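Local coordinates for protein 373aa long hypothetical citrate synthase (Sulfolobus tokodaii, PDB 1VGP) that is a predominantly helical protein of the citrate synthase family and assembles from two copies of the chain, at residues T97-L102 / S202-I207; K123-V128 / E151-M156. One frame throughout, in Å; residues are numbered along the deposited sequence.

Interaction 1: T97-L102 / S202-I207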
ATOM      1  N   THR A  97       4.171   9.913  -1.496  1.00 31.85           N
ATOM      2  CA  THR A  97       3.317  10.809  -2.245  1.00 32.06           C
ATOM      3  C   THR A  97       3.857  11.032  -3.665  1.00 32.86           C
ATOM      4  O   THR A  97       3.104  10.997  -4.656  1.00 32.83           O
ATOM      5  CB  THR A  97       3.193  12.158  -1.504  1.00 32.34           C
ATOM      6  OG1 THR A  97       2.883  11.913  -0.129  1.00 30.07           O
ATOM      7  CG2 THR A  97       2.089  13.010  -2.105  1.00 33.13           C
ATOM      8  N   ALA A  98       5.164  11.252  -3.771  1.00 30.46           N
ATOM      9  CA  ALA A  98       5.772  11.541  -5.062  1.00 28.34           C
ATOM     10  C   ALA A  98       5.578  10.365  -6.018  1.00 30.01           C
ATOM     11  O   ALA A  98       5.250  10.549  -7.192  1.00 29.43           O
ATOM     12  CB  ALA A  98       7.239  11.844  -4.877  1.00 28.41           C
ATOM     13  N   VAL A  99       5.788   9.150  -5.521  1.00 31.17           N
ATOM     14  CA  VAL A  99       5.587   7.964  -6.350  1.00 30.73           C
ATOM     15  C   VAL A  99       4.121   7.875  -6.785  1.00 30.48           C
ATOM     16  O   VAL A  99       3.814   7.512  -7.917  1.00 29.37           O
ATOM     17  CB  VAL A  99       5.981   6.677  -5.578  1.00 30.78           C
ATOM     18  CG1 VAL A  99       5.689   5.436  -6.428  1.00 25.31           C
ATOM     19  CG2 VAL A  99       7.454   6.736  -5.196  1.00 29.58           C
ATOM     20  N   SER A 100       3.222   8.214  -5.870  1.00 30.32           N
ATOM     21  CA  SER A 100       1.798   8.229  -6.168  1.00 30.41           C
ATOM     22  C   SER A 100       1.507   9.232  -7.284  1.00 31.08           C
ATOM     23  O   SER A 100       0.761   8.936  -8.217  1.00 28.25           O
ATOM     24  CB  SER A 100       1.006   8.607  -4.917  1.00 31.46           C
ATOM     25  OG  SER A 100      -0.384   8.524  -5.156  1.00 30.25           O
ATOM     26  N   LEU A 101       2.102  10.419  -7.177  1.00 32.31           N
ATOM     27  CA  LEU A 101       1.943  11.453  -8.195  1.00 31.12           C
ATOM     28  C   LEU A 101       2.534  10.991  -9.518  1.00 32.01           C
ATOM     29  O   LEU A 101       1.955  11.209 -10.585  1.00 33.85           O
ATOM     30  CB  LEU A 101       2.620  12.751  -7.743  1.00 29.69           C
ATOM     31  CG  LEU A 101       1.966  13.465  -6.561  1.00 29.34           C
ATOM     32  CD1 LEU A 101       2.981  14.335  -5.841  1.00 27.22           C
ATOM     33  CD2 LEU A 101       0.803  14.297  -7.061  1.00 22.80           C
ATOM     34  N   LEU A 102       3.688  10.340  -9.453  1.00 32.32           N
ATOM     35  CA  LEU A 102       4.308   9.815 -10.658  1.00 32.90           C
ATOM     36  C   LEU A 102       3.327   8.925 -11.411  1.00 33.28           C
ATOM     37  O   LEU A 102       3.275   8.950 -12.642  1.00 34.74           O
ATOM     38  CB  LEU A 102       5.574   9.040 -10.302  1.00 33.18           C
ATOM     39  CG  LEU A 102       6.831   9.907 -10.159  1.00 35.39           C
ATOM     40  CD1 LEU A 102       8.020   9.058  -9.725  1.00 33.27           C
ATOM     41  CD2 LEU A 102       7.124  10.580 -11.493  1.00 32.78           C
ATOM     42  N   SER A 202       1.681  -0.418  -6.345  1.00 27.18           N
ATOM     43  CA  SER A 202       2.377  -1.474  -5.633  1.00 27.05           C
ATOM     44  C   SER A 202       3.541  -0.914  -4.834  1.00 29.32           C
ATOM     45  O   SER A 202       3.750  -1.276  -3.670  1.00 27.90           O
ATOM     46  CB  SER A 202       2.903  -2.507  -6.621  1.00 28.16           C
ATOM     47  OG  SER A 202       1.839  -3.104  -7.346  1.00 30.65           O
ATOM     48  N   ILE A 203       4.305  -0.033  -5.478  1.00 29.30           N
ATOM     49  CA  ILE A 203       5.470   0.594  -4.870  1.00 27.40           C
ATOM     50  C   ILE A 203       5.098   1.548  -3.739  1.00 26.52           C
ATOM     51  O   ILE A 203       5.835   1.663  -2.753  1.00 27.24           O
ATOM     52  CB  ILE A 203       6.287   1.363  -5.930  1.00 27.79           C
ATOM     53  CG1 ILE A 203       6.698   0.407  -7.062  1.00 26.40           C
ATOM     54  CG2 ILE A 203       7.509   2.006  -5.285  1.00 28.75           C
ATOM     55  CD1 ILE A 203       7.317  -0.894  -6.582  1.00 25.01           C
ATOM     56  N   VAL A 204       3.963   2.230  -3.879  1.00 24.40           N
ATOM     57  CA  VAL A 204       3.425   3.053  -2.795  1.00 25.39           C
ATOM     58  C   VAL A 204       3.153   2.192  -1.560  1.00 25.39           C
ATOM     59  O   VAL A 204       3.427   2.605  -0.427  1.00 23.82           O
ATOM     60  CB  VAL A 204       2.100   3.762  -3.218  1.00 26.00           C
ATOM     61  CG1 VAL A 204       1.426   4.380  -2.000  1.00 24.64           C
ATOM     62  CG2 VAL A 204       2.382   4.829  -4.256  1.00 25.10           C
ATOM     63  N   ALA A 205       2.607   0.998  -1.785  1.00 25.74           N
ATOM     64  CA  ALA A 205       2.353   0.057  -0.694  1.00 25.64           C
ATOM     65  C   ALA A 205       3.674  -0.417  -0.078  1.00 26.47           C
ATOM     66  O   ALA A 205       3.786  -0.528   1.140  1.00 27.02           O
ATOM     67  CB  ALA A 205       1.567  -1.135  -1.215  1.00 24.59           C
ATOM     68  N   GLY A 206       4.669  -0.674  -0.925  1.00 25.77           N
ATOM     69  CA  GLY A 206       5.983  -1.046  -0.435  1.00 27.16           C
ATOM     70  C   GLY A 206       6.578  -0.022   0.516  1.00 30.42           C
ATOM     71  O   GLY A 206       6.979  -0.354   1.637  1.00 29.82           O
ATOM     72  N   ILE A 207       6.645   1.231   0.067  1.00 31.46           N
ATOM     73  CA  ILE A 207       7.109   2.331   0.910  1.00 29.57           C
ATOM     74  C   ILE A 207       6.265   2.468   2.178  1.00 28.85           C
ATOM     75  O   ILE A 207       6.802   2.680   3.262  1.00 29.01           O
ATOM     76  CB  ILE A 207       7.055   3.672   0.136  1.00 30.36           C
ATOM     77  CG1 ILE A 207       7.928   3.579  -1.114  1.00 29.38           C
ATOM     78  CG2 ILE A 207       7.512   4.810   1.035  1.00 29.30           C
ATOM     79  CD1 ILE A 207       7.570   4.588  -2.172  1.00 28.03           C
TER
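Val99 meets Ile203, Val204 and Ile207 where two helices run side by side in opposite directions, a good example of how antiparallel helix packing builds the largely helical citrate synthase fold. The short axes of 97-102 and 202-207 lie 9.1 Å apart at an angle of 176°, with Ser100 level with Val204. The dense half of the contact is purely apolar and is built on the two branches of Val99. Its CG1, placed opposite the backbone N by chi1 of 177°, reaches CG2 of Ile203 and CG2 of Val204, each at 4.0 Å. The valine crosses Ile203 at about a right angle but slides past Val204 in the opposite direction. Its CG2 lies 3.7 Å from CD1 of Ile207. Phe124 of helix 113-135 closes over this half, touching both Val99 and Ile203.

The Ser100 flank is sparser and belongs to the subunit interface. The hydroxyl of Ser100 serves the second subunit: Ser100 OG is hydrogen-bonded to Thr97 OG1 and to Arg96 NE, both of that other chain. Val204 packs there on Val204 of the second subunit. Within the pair itself this flank offers chiefly backbone and CB: the CG2 methyl of Val204 lies 3.8 Å from Ser100 N and 4.1 Å from Ser100 CB.

Interaction 2: K123-V128 / E151-M156; sequences KFPTIV and ENFLYM
Phe153 lays its ring against Pro125, and its path from backbone to tip shows how one aromatic side chain bridges two neighbouring helices. CG stands anti to the backbone N (chi1 -154°), which swings the ring in toward 123-128 although the bond leaving CA runs along the flank of the helix. Phe153 CB itself stays farther off, but Phe153 CG closes to 3.6 Å of Pro125 CB. Next along the ring, Phe153 CD2 comes to 3.4 Å of Pro125 CB. The proline CB is centred over one ring face, 13° off the normal, in a CH-pi contact. Farther out, Phe153 CE1 comes within 3.7 Å of the Pro125 carbonyl O, and Phe153 CZ at the tip ends 4.0 Å from Val128 CB, one turn along.

This is near-parallel helix packing inside the helical body of a citrate synthase-type fold: the two short axes lie 9.3 Å apart and diverge by only 16°. Helix 113-135 is kinked here, since the N atoms of Pro125 and Thr126 make no bond to the preceding turn. Met156, one turn beyond Phe153, sends its thioether to that site. The chain bends at its last torsion and places Met156 CE 3.7 Å from Thr126 N, while SD faces CG2 and CA of the same threonine. Thr126 OG1 is hydrogen-bonded to the carbonyl O of Arg72. Met170 of helix 164-175 and Ser333 of helix 327-346 also touch the Phe153 side chain.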
ATOM      1  N   LYS A 123      14.098   7.391 -10.657  1.00 34.09           N
ATOM      2  CA  LYS A 123      13.626   8.662 -10.115  1.00 31.53           C
ATOM      3  C   LYS A 123      13.687   8.751  -8.595  1.00 32.30           C
ATOM      4  O   LYS A 123      13.643   9.851  -8.041  1.00 33.47           O
ATOM      5  CB  LYS A 123      12.190   8.932 -10.567  1.00 30.36           C
ATOM      6  CG  LYS A 123      12.068   9.372 -12.021  1.00 26.20           C
ATOM      7  CD  LYS A 123      10.659   9.177 -12.527  1.00 27.51           C
ATOM      8  CE  LYS A 123      10.499   9.750 -13.916  1.00 28.71           C
ATOM      9  NZ  LYS A 123      10.797   8.734 -14.950  1.00 30.34           N
ATOM     10  N   PHE A 124      13.775   7.609  -7.914  1.00 32.84           N
ATOM     11  CA  PHE A 124      13.796   7.615  -6.452  1.00 30.75           C
ATOM     12  C   PHE A 124      14.901   8.529  -5.948  1.00 29.82           C
ATOM     13  O   PHE A 124      14.662   9.421  -5.141  1.00 28.15           O
ATOM     14  CB  PHE A 124      14.001   6.199  -5.898  1.00 30.40           C
ATOM     15  CG  PHE A 124      12.719   5.493  -5.542  1.00 29.89           C
ATOM     16  CD1 PHE A 124      12.400   5.234  -4.217  1.00 27.54           C
ATOM     17  CD2 PHE A 124      11.832   5.089  -6.537  1.00 30.82           C
ATOM     18  CE1 PHE A 124      11.214   4.578  -3.886  1.00 28.99           C
ATOM     19  CE2 PHE A 124      10.643   4.433  -6.215  1.00 28.40           C
ATOM     20  CZ  PHE A 124      10.332   4.178  -4.887  1.00 28.47           C
ATOM     21  N   PRO A 125      16.134   8.328  -6.434  1.00 30.70           N
ATOM     22  CA  PRO A 125      17.220   9.191  -5.954  1.00 31.86           C
ATOM     23  C   PRO A 125      16.978  10.684  -6.221  1.00 31.40           C
ATOM     24  O   PRO A 125      17.318  11.531  -5.388  1.00 31.30           O
ATOM     25  CB  PRO A 125      18.462   8.637  -6.665  1.00 30.79           C
ATOM     26  CG  PRO A 125      17.928   7.844  -7.821  1.00 32.05           C
ATOM     27  CD  PRO A 125      16.623   7.287  -7.359  1.00 30.01           C
ATOM     28  N   THR A 126      16.366  10.993  -7.366  1.00 31.22           N
ATOM     29  CA  THR A 126      16.014  12.368  -7.723  1.00 30.43           C
ATOM     30  C   THR A 126      15.001  12.957  -6.751  1.00 30.66           C
ATOM     31  O   THR A 126      15.129  14.111  -6.340  1.00 31.46           O
ATOM     32  CB  THR A 126      15.417  12.457  -9.148  1.00 30.91           C
ATOM     33  OG1 THR A 126      16.125  11.586 -10.036  1.00 31.67           O
ATOM     34  CG2 THR A 126      15.522  13.860  -9.677  1.00 29.71           C
ATOM     35  N   ILE A 127      13.987  12.171  -6.392  1.00 30.22           N
ATOM     36  CA  ILE A 127      13.023  12.599  -5.373  1.00 29.33           C
ATOM     37  C   ILE A 127      13.752  12.850  -4.055  1.00 30.42           C
ATOM     38  O   ILE A 127      13.573  13.886  -3.419  1.00 30.54           O
ATOM     39  CB  ILE A 127      11.939  11.525  -5.123  1.00 27.23           C
ATOM     40  CG1 ILE A 127      11.128  11.285  -6.402  1.00 27.76           C
ATOM     41  CG2 ILE A 127      11.032  11.955  -3.982  1.00 24.03           C
ATOM     42  CD1 ILE A 127      10.130  10.147  -6.287  1.00 23.44           C
ATOM     43  N   VAL A 128      14.580  11.893  -3.653  1.00 29.56           N
ATOM     44  CA  VAL A 128      15.215  11.963  -2.352  1.00 32.76           C
ATOM     45  C   VAL A 128      16.177  13.154  -2.278  1.00 35.11           C
ATOM     46  O   VAL A 128      16.070  13.991  -1.380  1.00 33.31           O
ATOM     47  CB  VAL A 128      15.960  10.640  -2.034  1.00 32.58           C
ATOM     48  CG1 VAL A 128      16.640  10.719  -0.672  1.00 30.27           C
ATOM     49  CG2 VAL A 128      14.972   9.485  -2.048  1.00 30.41           C
ATOM     50  N   GLU A 151      26.931   7.722  -8.422  1.00 37.60           N
ATOM     51  CA  GLU A 151      27.634   8.993  -8.443  1.00 36.75           C
ATOM     52  C   GLU A 151      26.627  10.133  -8.534  1.00 36.82           C
ATOM     53  O   GLU A 151      26.740  11.137  -7.813  1.00 35.56           O
ATOM     54  CB  GLU A 151      28.592   9.055  -9.628  1.00 37.25           C
ATOM     55  CG  GLU A 151      29.665  10.123  -9.480  1.00 39.93           C
ATOM     56  CD  GLU A 151      30.457  10.356 -10.754  1.00 42.41           C
ATOM     57  OE1 GLU A 151      31.430  11.137 -10.701  1.00 44.80           O
ATOM     58  OE2 GLU A 151      30.113   9.767 -11.805  1.00 42.77           O
ATOM     59  N   ASN A 152      25.632   9.969  -9.404  1.00 35.41           N
ATOM     60  CA  ASN A 152      24.643  11.019  -9.639  1.00 35.11           C
ATOM     61  C   ASN A 152      23.798  11.279  -8.395  1.00 35.30           C
ATOM     62  O   ASN A 152      23.407  12.417  -8.127  1.00 33.57           O
ATOM     63  CB  ASN A 152      23.735  10.640 -10.810  1.00 34.36           C
ATOM     64  CG  ASN A 152      22.663  11.689 -11.077  1.00 37.04           C
ATOM     65  OD1 ASN A 152      22.967  12.811 -11.484  1.00 34.86           O
ATOM     66  ND2 ASN A 152      21.407  11.333 -10.841  1.00 38.69           N
ATOM     67  N   PHE A 153      23.522  10.222  -7.636  1.00 35.80           N
ATOM     68  CA  PHE A 153      22.806  10.378  -6.378  1.00 36.36           C
ATOM     69  C   PHE A 153      23.535  11.378  -5.496  1.00 34.82           C
ATOM     70  O   PHE A 153      22.949  12.354  -5.046  1.00 35.99           O
ATOM     71  CB  PHE A 153      22.683   9.028  -5.648  1.00 36.37           C
ATOM     72  CG  PHE A 153      21.490   8.932  -4.724  1.00 38.24           C
ATOM     73  CD1 PHE A 153      20.987  10.057  -4.084  1.00 37.99           C
ATOM     74  CD2 PHE A 153      20.884   7.705  -4.479  1.00 36.71           C
ATOM     75  CE1 PHE A 153      19.898   9.960  -3.214  1.00 38.86           C
ATOM     76  CE2 PHE A 153      19.795   7.606  -3.609  1.00 36.17           C
ATOM     77  CZ  PHE A 153      19.305   8.727  -2.977  1.00 36.24           C
ATOM     78  N   LEU A 154      24.819  11.144  -5.258  1.00 35.42           N
ATOM     79  CA  LEU A 154      25.594  12.027  -4.392  1.00 36.72           C
ATOM     80  C   LEU A 154      25.769  13.404  -5.032  1.00 37.75           C
ATOM     81  O   LEU A 154      25.759  14.434  -4.344  1.00 35.10           O
ATOM     82  CB  LEU A 154      26.961  11.407  -4.103  1.00 37.36           C
ATOM     83  CG  LEU A 154      26.945  10.093  -3.326  1.00 39.06           C
ATOM     84  CD1 LEU A 154      28.363   9.759  -2.867  1.00 38.60           C
ATOM     85  CD2 LEU A 154      25.998  10.205  -2.136  1.00 36.04           C
ATOM     86  N   TYR A 155      25.922  13.409  -6.353  1.00 38.06           N
ATOM     87  CA  TYR A 155      25.970  14.653  -7.104  1.00 38.32           C
ATOM     88  C   TYR A 155      24.777  15.555  -6.792  1.00 38.44           C
ATOM     89  O   TYR A 155      24.956  16.727  -6.435  1.00 37.53           O
ATOM     90  CB  TYR A 155      26.009  14.368  -8.608  1.00 40.40           C
ATOM     91  CG  TYR A 155      25.775  15.606  -9.449  1.00 42.74           C
ATOM     92  CD1 TYR A 155      26.538  16.762  -9.254  1.00 43.09           C
ATOM     93  CD2 TYR A 155      24.777  15.632 -10.422  1.00 41.62           C
ATOM     94  CE1 TYR A 155      26.307  17.911 -10.005  1.00 43.97           C
ATOM     95  CE2 TYR A 155      24.537  16.775 -11.178  1.00 42.32           C
ATOM     96  CZ  TYR A 155      25.303  17.910 -10.968  1.00 44.05           C
ATOM     97  OH  TYR A 155      25.062  19.037 -11.715  1.00 43.98           O
ATOM     98  N   MET A 156      23.569  15.012  -6.939  1.00 37.50           N
ATOM     99  CA  MET A 156      22.353  15.799  -6.753  1.00 37.03           C
ATOM    100  C   MET A 156      22.175  16.197  -5.296  1.00 36.46           C
ATOM    101  O   MET A 156      21.363  17.055  -4.980  1.00 35.28           O
ATOM    102  CB  MET A 156      21.120  15.020  -7.216  1.00 37.96           C
ATOM    103  CG  MET A 156      21.137  14.601  -8.669  1.00 40.41           C
ATOM    104  SD  MET A 156      19.562  13.857  -9.156  1.00 46.90           S
ATOM    105  CE  MET A 156      19.701  12.218  -8.448  1.00 47.04           C
TER

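From the N terminus the chain first lays down 97-102, on helix 91-105, and helix 113-135, next in the chain, carries 123-128. Interaction 2 closes the shorter loop, when helix 149-158 returns to that second helix after 22 intervening residues. Interaction 1 closes later, once 99 residues have passed and helix 199-210 has come back to helix 91-105, so interaction 2 is nested wholly inside it. The centres lie about 17 Å apart, and the two contacts meet through the consecutive helices 91-105 and 113-135, where Ala98 CB packs 3.6 Å from Ile127 CD1. Together they tie the subunit interface to the flank formed by helix 149-158.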